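Local coordinates for uncharacterized protein (Pyrococcus abyssi, PDB 5IFF) that acts as the restriction DNA glycosylase R.PabI, binding double-stranded DNA as a tetramer and probably excising adenine from its recognition sequence, at residues Ser47-Asn50 and Leu51-Tyr55; Val100-Tyr103 and Leu104-Gly108; Tyr184-Val188 and Asp189-Glu193. The protein carries 2 engineered substitutions. One frame throughout, in Å; residues are numbered along the deposited sequence.

Contact 1. Residues Ser47-Asn50 and Leu51-Tyr55; sequences SDEN and LRDYY
Glu49 and Arg52 form a salt bridge across one turn of 3-10 helix. OE2 of Glu49 lies 3.3 Å from NH1 of Arg52, at the edge of the guanidinium. NE of Arg52 gives the same oxygen a second, weak bond. The carboxylate is turned almost square to the guanidinium, with 81° between the planes, and NH1 meets OE2 from above the carboxylate plane. Arg52 CG stands between the backbone N and the carbonyl carbon (chi1 79°). This sets CG 3.1 Å from the carbonyl O of Glu49 and sends the extended chain past it. The turn itself is held by i+3 backbone bonds: Leu51 N to Asp48 O, Arg52 N to Glu49 O and Asp53 N to Asn50 O. Asp48 starts it with an Asx turn, its OD1 accepting from Asn50 N at 2.9 Å. OD2 of Asp53 is 4.3 Å from Glu49 OE2, a like charge; the bridge from Arg52 to Glu49 probably eases that repulsion. OD1 of Asp53 is bonded to Asn32 N. The turn feeds directly into strand 54-59, which pairs with strands 25-29 and 154-163. Leu51 packs on Thr165 and Ala172, and Tyr54 rests on Lys29 of strand 25-29.

Contact 2. Residues Val100-Tyr103 and Leu104-Gly108; sequences VKSY and LEDKG
The backbone is extended at Ser102 and Tyr103 and turns helical at Leu104, which brings Asp106 back beside Tyr103 at the start of the short, weakly bonded helix 104-107. Two bonds join these residues. Asp106 OD2 accepts from Tyr103 N at 3.0 Å, and Asp106 N gives a weak bond to Tyr103 O, also at 3.0 Å. The carboxylate is reached from above its plane, 63° out of it. Asp106 CG lies anti to its carbonyl carbon (chi1 -60°), which turns the carboxylate back along the chain. The ring and the carboxylate run side by side and point the same way, their planes 83° apart. OD2 of Asp106 meets the ring at its edge, 3.4 Å from CD2 of Tyr103. Ser102 adds a looser approach, its OG 3.8 Å from Asp106 OD2. The far end of Tyr103 is held elsewhere, its OH bonded to Lys206 NZ. Leu104 packs on Ile143 and Leu145, and Lys107 NZ makes a salt bridge to Glu116 of the second subunit. OD2 of Asp106 thus takes up a backbone N-H just ahead of the helix. Any helix-dipole effect on it is likely to be small, and the C-H edge of the Tyr103 ring may be a mildly positive neighbour.

Contact 3. Residues Tyr184-Val188 and Asp189-Glu193; sequences YEVPV and DLMKE
Val186 and Met191 pack together where strand 181-186 passes into helix 188-201, a strand-to-helix junction with Pro187 at the N-cap position. The axes of strand 184-186 and helix segment 189-193 make an angle of 65°. The tight side faces inward. Val186 CG1 touches Met191 CG at 3.5 Å, the two side chains crossing at about a right angle. Met191 then bends at its last torsion (chi3 -89°), which brings CE back to 3.8 Å from Val188 CA. Both residues also pack on Met75 of helix 72-81. With an alanine here in place of Met191 the chain beyond CB is gone, and Val186 CG1 would probably lose this neighbour and a gap open beside Met75. Leu190 fills the neighbouring position. Its CB lies 3.8 Å from Pro187 CD, and CD2 comes to the edge of the Tyr184 ring, 3.9 Å from CE2. Tyr184 OH is bonded to Glu139. The other side is looser and more open to solvent. Asp189 is poorly ordered there, and Lys192 is partly exposed, its NZ making a long, weak ion pair with Asp89. Val188 CG1 passes Lys192 CE obliquely at 3.9 Å. Pro187 O receives two weak bonds, from Leu190 N and from Met191 N. Lys192 N gives Val188 O a nearly straight bond at 3.0 Å, 167° at the hydrogen and in the carbonyl plane.

The three contacts follow one another along the chain and do not touch. Contacts 1 and 2 lie on opposite sides of the chain's centre, their own centres 34 Å apart. Contact 3 is 21 Å from contact 1 and 24 Å from contact 2, centre to centre. Helix 188-201, which starts in contact 3, ends near contact 2, where the backbones of Ile200 and Leu104 are hydrogen-bonded. Gln59, Ile60 and Val158 bind adenine in another structure of this protein; none is bound to this chain. Between side chains, Leu190 is about 7 Å from Ile60, and Leu104 about 8 Å from Val158. Contact 1 lies away from that site but nearest the bound DNA, about 6 Å between closest atoms.

Contact 1. Residues Ser47-Asn50 and Leu51-Tyr55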
loop_
_atom_site.group_PDB
_atom_site.type_symbol
_atom_site.label_atom_id
_atom_site.label_comp_id
_atom_site.label_asym_id
_atom_site.label_seq_id
_atom_site.Cartn_x
_atom_site.Cartn_y
_atom_site.Cartn_z
ATOM N N SER A 47 3.132 -12.067 35.298
ATOM C CA SER A 47 3.110 -11.283 36.531
ATOM C C SER A 47 4.369 -11.491 37.395
ATOM O O SER A 47 4.340 -11.300 38.616
ATOM C CB SER A 47 1.860 -11.631 37.325
ATOM O OG SER A 47 1.868 -13.012 37.653
ATOM N N ASP A 48 5.471 -11.857 36.747
ATOM C CA ASP A 48 6.744 -12.099 37.404
ATOM C C ASP A 48 7.802 -11.200 36.802
ATOM O O ASP A 48 7.456 -10.240 36.135
ATOM C CB ASP A 48 7.142 -13.552 37.252
ATOM C CG ASP A 48 6.998 -14.036 35.819
ATOM O OD1 ASP A 48 7.176 -13.206 34.880
ATOM O OD2 ASP A 48 6.686 -15.232 35.646
ATOM N N GLU A 49 9.074 -11.545 37.015
ATOM C CA GLU A 49 10.194 -10.788 36.490
ATOM C C GLU A 49 10.055 -10.531 34.969
ATOM O O GLU A 49 10.510 -9.511 34.507
ATOM C CB GLU A 49 11.523 -11.497 36.767
ATOM C CG GLU A 49 12.758 -10.654 36.397
ATOM C CD GLU A 49 13.745 -11.373 35.470
ATOM O OE1 GLU A 49 14.229 -12.465 35.852
ATOM O OE2 GLU A 49 14.043 -10.842 34.366
ATOM N N ASN A 50 9.424 -11.448 34.231
ATOM C CA ASN A 50 9.348 -11.289 32.773
ATOM C C ASN A 50 8.507 -10.083 32.348
ATOM O O ASN A 50 8.761 -9.536 31.293
ATOM C CB ASN A 50 8.801 -12.558 32.102
ATOM C CG ASN A 50 9.723 -13.743 32.278
ATOM O OD1 ASN A 50 10.905 -13.679 31.939
ATOM N ND2 ASN A 50 9.201 -14.813 32.858
ATOM N N LEU A 51 7.542 -9.634 33.164
ATOM C CA LEU A 51 6.755 -8.437 32.785
ATOM C C LEU A 51 7.627 -7.216 32.491
ATOM O O LEU A 51 7.286 -6.380 31.646
ATOM C CB LEU A 51 5.744 -8.039 33.887
ATOM C CG LEU A 51 4.695 -6.978 33.462
ATOM C CD1 LEU A 51 3.974 -7.327 32.153
ATOM C CD2 LEU A 51 3.698 -6.788 34.609
ATOM N N ARG A 52 8.718 -7.075 33.239
ATOM C CA ARG A 52 9.543 -5.871 33.129
ATOM C C ARG A 52 10.312 -5.796 31.816
ATOM O O ARG A 52 10.910 -4.762 31.530
ATOM C CB ARG A 52 10.542 -5.792 34.295
ATOM C CG ARG A 52 11.739 -6.696 34.087
ATOM C CD ARG A 52 12.924 -6.389 34.987
ATOM N NE ARG A 52 13.959 -7.408 34.799
ATOM C CZ ARG A 52 15.170 -7.366 35.344
ATOM N NH1 ARG A 52 16.034 -8.345 35.102
ATOM N NH2 ARG A 52 15.518 -6.351 36.128
ATOM N N ASP A 53 10.335 -6.898 31.042
ATOM C CA ASP A 53 10.941 -6.895 29.723
ATOM C C ASP A 53 10.014 -6.336 28.599
ATOM O O ASP A 53 10.432 -6.225 27.430
ATOM C CB ASP A 53 11.374 -8.307 29.349
ATOM C CG ASP A 53 12.475 -8.841 30.260
ATOM O OD1 ASP A 53 13.238 -8.010 30.825
ATOM O OD2 ASP A 53 12.556 -10.071 30.402
ATOM N N TYR A 54 8.761 -6.037 28.924
ATOM C CA TYR A 54 7.837 -5.556 27.880
ATOM C C TYR A 54 7.616 -4.048 27.933
ATOM O O TYR A 54 7.413 -3.465 29.003
ATOM C CB TYR A 54 6.493 -6.247 27.962
ATOM C CG TYR A 54 6.625 -7.715 27.644
ATOM C CD1 TYR A 54 6.628 -8.152 26.328
ATOM C CD2 TYR A 54 6.847 -8.651 28.663
ATOM C CE1 TYR A 54 6.792 -9.507 26.018
ATOM C CE2 TYR A 54 6.997 -10.014 28.375
ATOM C CZ TYR A 54 6.981 -10.439 27.052
ATOM O OH TYR A 54 7.157 -11.785 26.739
ATOM N N TYR A 55 7.655 -3.434 26.747
ATOM C CA TYR A 55 7.505 -1.982 26.623
ATOM C C TYR A 55 6.549 -1.631 25.523
ATOM O O TYR A 55 6.409 -2.366 24.527
ATOM C CB TYR A 55 8.842 -1.300 26.300
ATOM C CG TYR A 55 9.920 -1.512 27.343
ATOM C CD1 TYR A 55 10.510 -2.761 27.511
ATOM C CD2 TYR A 55 10.347 -0.453 28.138
ATOM C CE1 TYR A 55 11.509 -2.966 28.470
ATOM C CE2 TYR A 55 11.345 -0.652 29.093
ATOM C CZ TYR A 55 11.925 -1.889 29.238
ATOM O OH TYR A 55 12.911 -2.094 30.189
#

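Contact 2. Residues Val100-Tyr103 and Leu104-Gly108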
loop_
_atom_site.group_PDB
_atom_site.type_symbol
_atom_site.label_atom_id
_atom_site.label_comp_id
_atom_site.label_asym_id
_atom_site.label_seq_id
_atom_site.Cartn_x
_atom_site.Cartn_y
_atom_site.Cartn_z
ATOM N N VAL A 100 24.024 22.925 21.577
ATOM C CA VAL A 100 24.168 21.751 20.698
ATOM C C VAL A 100 24.658 22.176 19.298
ATOM O O VAL A 100 23.956 22.964 18.629
ATOM C CB VAL A 100 22.829 21.015 20.588
ATOM C CG1 VAL A 100 22.900 19.858 19.552
ATOM C CG2 VAL A 100 22.425 20.471 21.973
ATOM N N LYS A 101 25.816 21.662 18.851
ATOM C CA LYS A 101 26.395 21.993 17.517
ATOM C C LYS A 101 26.798 20.717 16.753
ATOM O O LYS A 101 27.502 20.760 15.749
ATOM C CB LYS A 101 27.624 22.893 17.653
ATOM C CG LYS A 101 27.414 24.212 18.378
ATOM C CD LYS A 101 26.576 25.176 17.562
ATOM C CE LYS A 101 26.335 26.465 18.314
ATOM N NZ LYS A 101 25.293 27.282 17.641
ATOM N N SER A 102 26.378 19.574 17.267
ATOM C CA SER A 102 26.675 18.304 16.611
ATOM C C SER A 102 25.499 17.360 16.844
ATOM O O SER A 102 24.838 17.445 17.876
ATOM C CB SER A 102 27.968 17.709 17.155
ATOM O OG SER A 102 28.176 16.454 16.563
ATOM N N TYR A 103 25.234 16.479 15.885
ATOM C CA TYR A 103 23.976 15.737 15.858
ATOM C C TYR A 103 24.196 14.276 15.567
ATOM O O TYR A 103 25.203 13.913 14.948
ATOM C CB TYR A 103 23.035 16.334 14.798
ATOM C CG TYR A 103 22.876 17.830 15.005
ATOM C CD1 TYR A 103 21.982 18.323 15.945
ATOM C CD2 TYR A 103 23.649 18.739 14.289
ATOM C CE1 TYR A 103 21.864 19.730 16.177
ATOM C CE2 TYR A 103 23.521 20.103 14.481
ATOM C CZ TYR A 103 22.618 20.591 15.428
ATOM O OH TYR A 103 22.496 21.946 15.664
ATOM N N LEU A 104 23.224 13.454 15.947
ATOM C CA LEU A 104 23.310 12.035 15.645
ATOM C C LEU A 104 23.457 11.800 14.134
ATOM O O LEU A 104 24.319 11.032 13.703
ATOM C CB LEU A 104 22.093 11.305 16.179
ATOM C CG LEU A 104 22.358 9.793 16.066
ATOM C CD1 LEU A 104 23.412 9.326 17.074
ATOM C CD2 LEU A 104 21.090 9.037 16.148
ATOM N N GLU A 105 22.649 12.494 13.324
ATOM C CA GLU A 105 22.773 12.397 11.854
ATOM C C GLU A 105 24.191 12.702 11.345
ATOM O O GLU A 105 24.615 12.101 10.363
ATOM C CB GLU A 105 21.749 13.318 11.157
ATOM C CG GLU A 105 20.337 12.694 11.141
ATOM C CD GLU A 105 19.326 13.461 10.292
ATOM O OE1 GLU A 105 19.763 14.251 9.409
ATOM O OE2 GLU A 105 18.103 13.296 10.532
ATOM N N ASP A 106 24.946 13.572 12.025
ATOM C CA ASP A 106 26.334 13.837 11.621
ATOM C C ASP A 106 27.254 12.597 11.665
ATOM O O ASP A 106 28.258 12.537 10.945
ATOM C CB ASP A 106 26.970 14.917 12.478
ATOM C CG ASP A 106 26.230 16.276 12.394
ATOM O OD1 ASP A 106 25.413 16.485 11.472
ATOM O OD2 ASP A 106 26.481 17.129 13.276
ATOM N N LYS A 107 26.916 11.633 12.512
ATOM C CA LYS A 107 27.733 10.453 12.716
ATOM C C LYS A 107 27.600 9.523 11.539
ATOM O O LYS A 107 28.578 8.956 11.067
ATOM C CB LYS A 107 27.331 9.731 13.998
ATOM C CG LYS A 107 27.859 10.384 15.235
ATOM C CD LYS A 107 27.314 9.732 16.486
ATOM C CE LYS A 107 28.287 8.695 17.019
ATOM N NZ LYS A 107 29.532 9.315 17.574
ATOM N N GLY A 108 26.380 9.379 11.063
ATOM C CA GLY A 108 26.122 8.577 9.883
ATOM C C GLY A 108 26.324 7.100 10.159
ATOM O O GLY A 108 26.258 6.653 11.302
#

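Contact 3. Residues Tyr184-Val188 and Asp189-Glu193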
loop_
_atom_site.group_PDB
_atom_site.type_symbol
_atom_site.label_atom_id
_atom_site.label_comp_id
_atom_site.label_asym_id
_atom_site.label_seq_id
_atom_site.Cartn_x
_atom_site.Cartn_y
_atom_site.Cartn_z
ATOM N N TYR A 184 -1.383 6.263 30.304
ATOM C CA TYR A 184 -0.039 6.542 30.766
ATOM C C TYR A 184 0.103 8.008 31.184
ATOM O O TYR A 184 -0.105 8.918 30.359
ATOM C CB TYR A 184 0.965 6.222 29.640
ATOM C CG TYR A 184 2.379 6.613 29.976
ATOM C CD1 TYR A 184 3.056 6.000 31.021
ATOM C CD2 TYR A 184 3.044 7.585 29.235
ATOM C CE1 TYR A 184 4.359 6.378 31.354
ATOM C CE2 TYR A 184 4.354 7.956 29.553
ATOM C CZ TYR A 184 5.009 7.335 30.593
ATOM O OH TYR A 184 6.306 7.722 30.903
ATOM N N GLU A 185 0.538 8.251 32.422
ATOM C CA GLU A 185 0.720 9.628 32.868
ATOM C C GLU A 185 2.109 10.032 32.428
ATOM O O GLU A 185 3.086 9.330 32.700
ATOM C CB GLU A 185 0.530 9.746 34.393
ATOM C CG GLU A 185 -0.835 9.188 34.860
ATOM C CD GLU A 185 -1.067 9.218 36.396
ATOM O OE1 GLU A 185 -0.081 9.244 37.155
ATOM O OE2 GLU A 185 -2.245 9.233 36.827
ATOM N N VAL A 186 2.201 11.144 31.706
ATOM C CA VAL A 186 3.478 11.538 31.120
ATOM C C VAL A 186 4.233 12.338 32.157
ATOM O O VAL A 186 3.762 13.385 32.559
ATOM C CB VAL A 186 3.284 12.408 29.834
ATOM C CG1 VAL A 186 4.677 12.835 29.229
ATOM C CG2 VAL A 186 2.441 11.643 28.798
ATOM N N PRO A 187 5.409 11.851 32.583
ATOM C CA PRO A 187 6.249 12.592 33.516
ATOM C C PRO A 187 6.816 13.861 32.847
ATOM O O PRO A 187 7.206 13.780 31.677
ATOM C CB PRO A 187 7.367 11.597 33.837
ATOM C CG PRO A 187 6.898 10.258 33.301
ATOM C CD PRO A 187 6.093 10.654 32.105
ATOM N N VAL A 188 6.899 14.995 33.562
ATOM C CA VAL A 188 7.593 16.142 32.953
ATOM C C VAL A 188 8.992 15.849 32.437
ATOM O O VAL A 188 9.356 16.376 31.412
ATOM C CB VAL A 188 7.774 17.345 33.909
ATOM C CG1 VAL A 188 8.071 18.555 33.099
ATOM C CG2 VAL A 188 6.555 17.618 34.652
ATOM N N ASP A 189 9.791 15.037 33.138
ATOM C CA ASP A 189 11.152 14.811 32.667
ATOM C C ASP A 189 11.177 14.053 31.321
ATOM O O ASP A 189 12.129 14.176 30.558
ATOM C CB ASP A 189 12.001 14.072 33.712
ATOM C CG ASP A 189 11.421 12.736 34.108
ATOM O OD1 ASP A 189 10.290 12.434 33.693
ATOM O OD2 ASP A 189 12.084 11.992 34.860
ATOM N N LEU A 190 10.138 13.280 31.045
ATOM C CA LEU A 190 10.069 12.564 29.787
ATOM C C LEU A 190 9.853 13.581 28.643
ATOM O O LEU A 190 10.336 13.413 27.560
ATOM C CB LEU A 190 8.923 11.585 29.754
ATOM C CG LEU A 190 8.749 10.850 28.427
ATOM C CD1 LEU A 190 10.005 10.070 28.068
ATOM C CD2 LEU A 190 7.487 9.904 28.440
ATOM N N MET A 191 9.007 14.559 28.879
ATOM C CA MET A 191 8.752 15.572 27.859
ATOM C C MET A 191 10.023 16.364 27.634
ATOM O O MET A 191 10.356 16.671 26.476
ATOM C CB MET A 191 7.613 16.522 28.284
ATOM C CG MET A 191 6.186 15.867 28.185
ATOM S SD MET A 191 4.847 17.001 28.696
ATOM C CE MET A 191 4.792 16.641 30.495
ATOM N N LYS A 192 10.716 16.692 28.720
ATOM C CA LYS A 192 11.990 17.381 28.562
ATOM C C LYS A 192 12.993 16.571 27.739
ATOM O O LYS A 192 13.628 17.091 26.824
ATOM C CB LYS A 192 12.594 17.684 29.899
ATOM C CG LYS A 192 11.749 18.682 30.720
ATOM C CD LYS A 192 12.466 18.877 32.090
ATOM C CE LYS A 192 11.734 19.816 33.044
ATOM N NZ LYS A 192 12.313 19.736 34.472
ATOM N N GLU A 193 13.144 15.299 28.090
ATOM C CA GLU A 193 14.143 14.485 27.392
ATOM C C GLU A 193 13.780 14.154 25.973
ATOM O O GLU A 193 14.696 13.938 25.180
ATOM C CB GLU A 193 14.428 13.187 28.182
ATOM C CG GLU A 193 15.083 13.428 29.571
ATOM C CD GLU A 193 16.441 14.133 29.489
ATOM O OE1 GLU A 193 17.122 14.051 28.446
ATOM O OE2 GLU A 193 16.858 14.764 30.473
#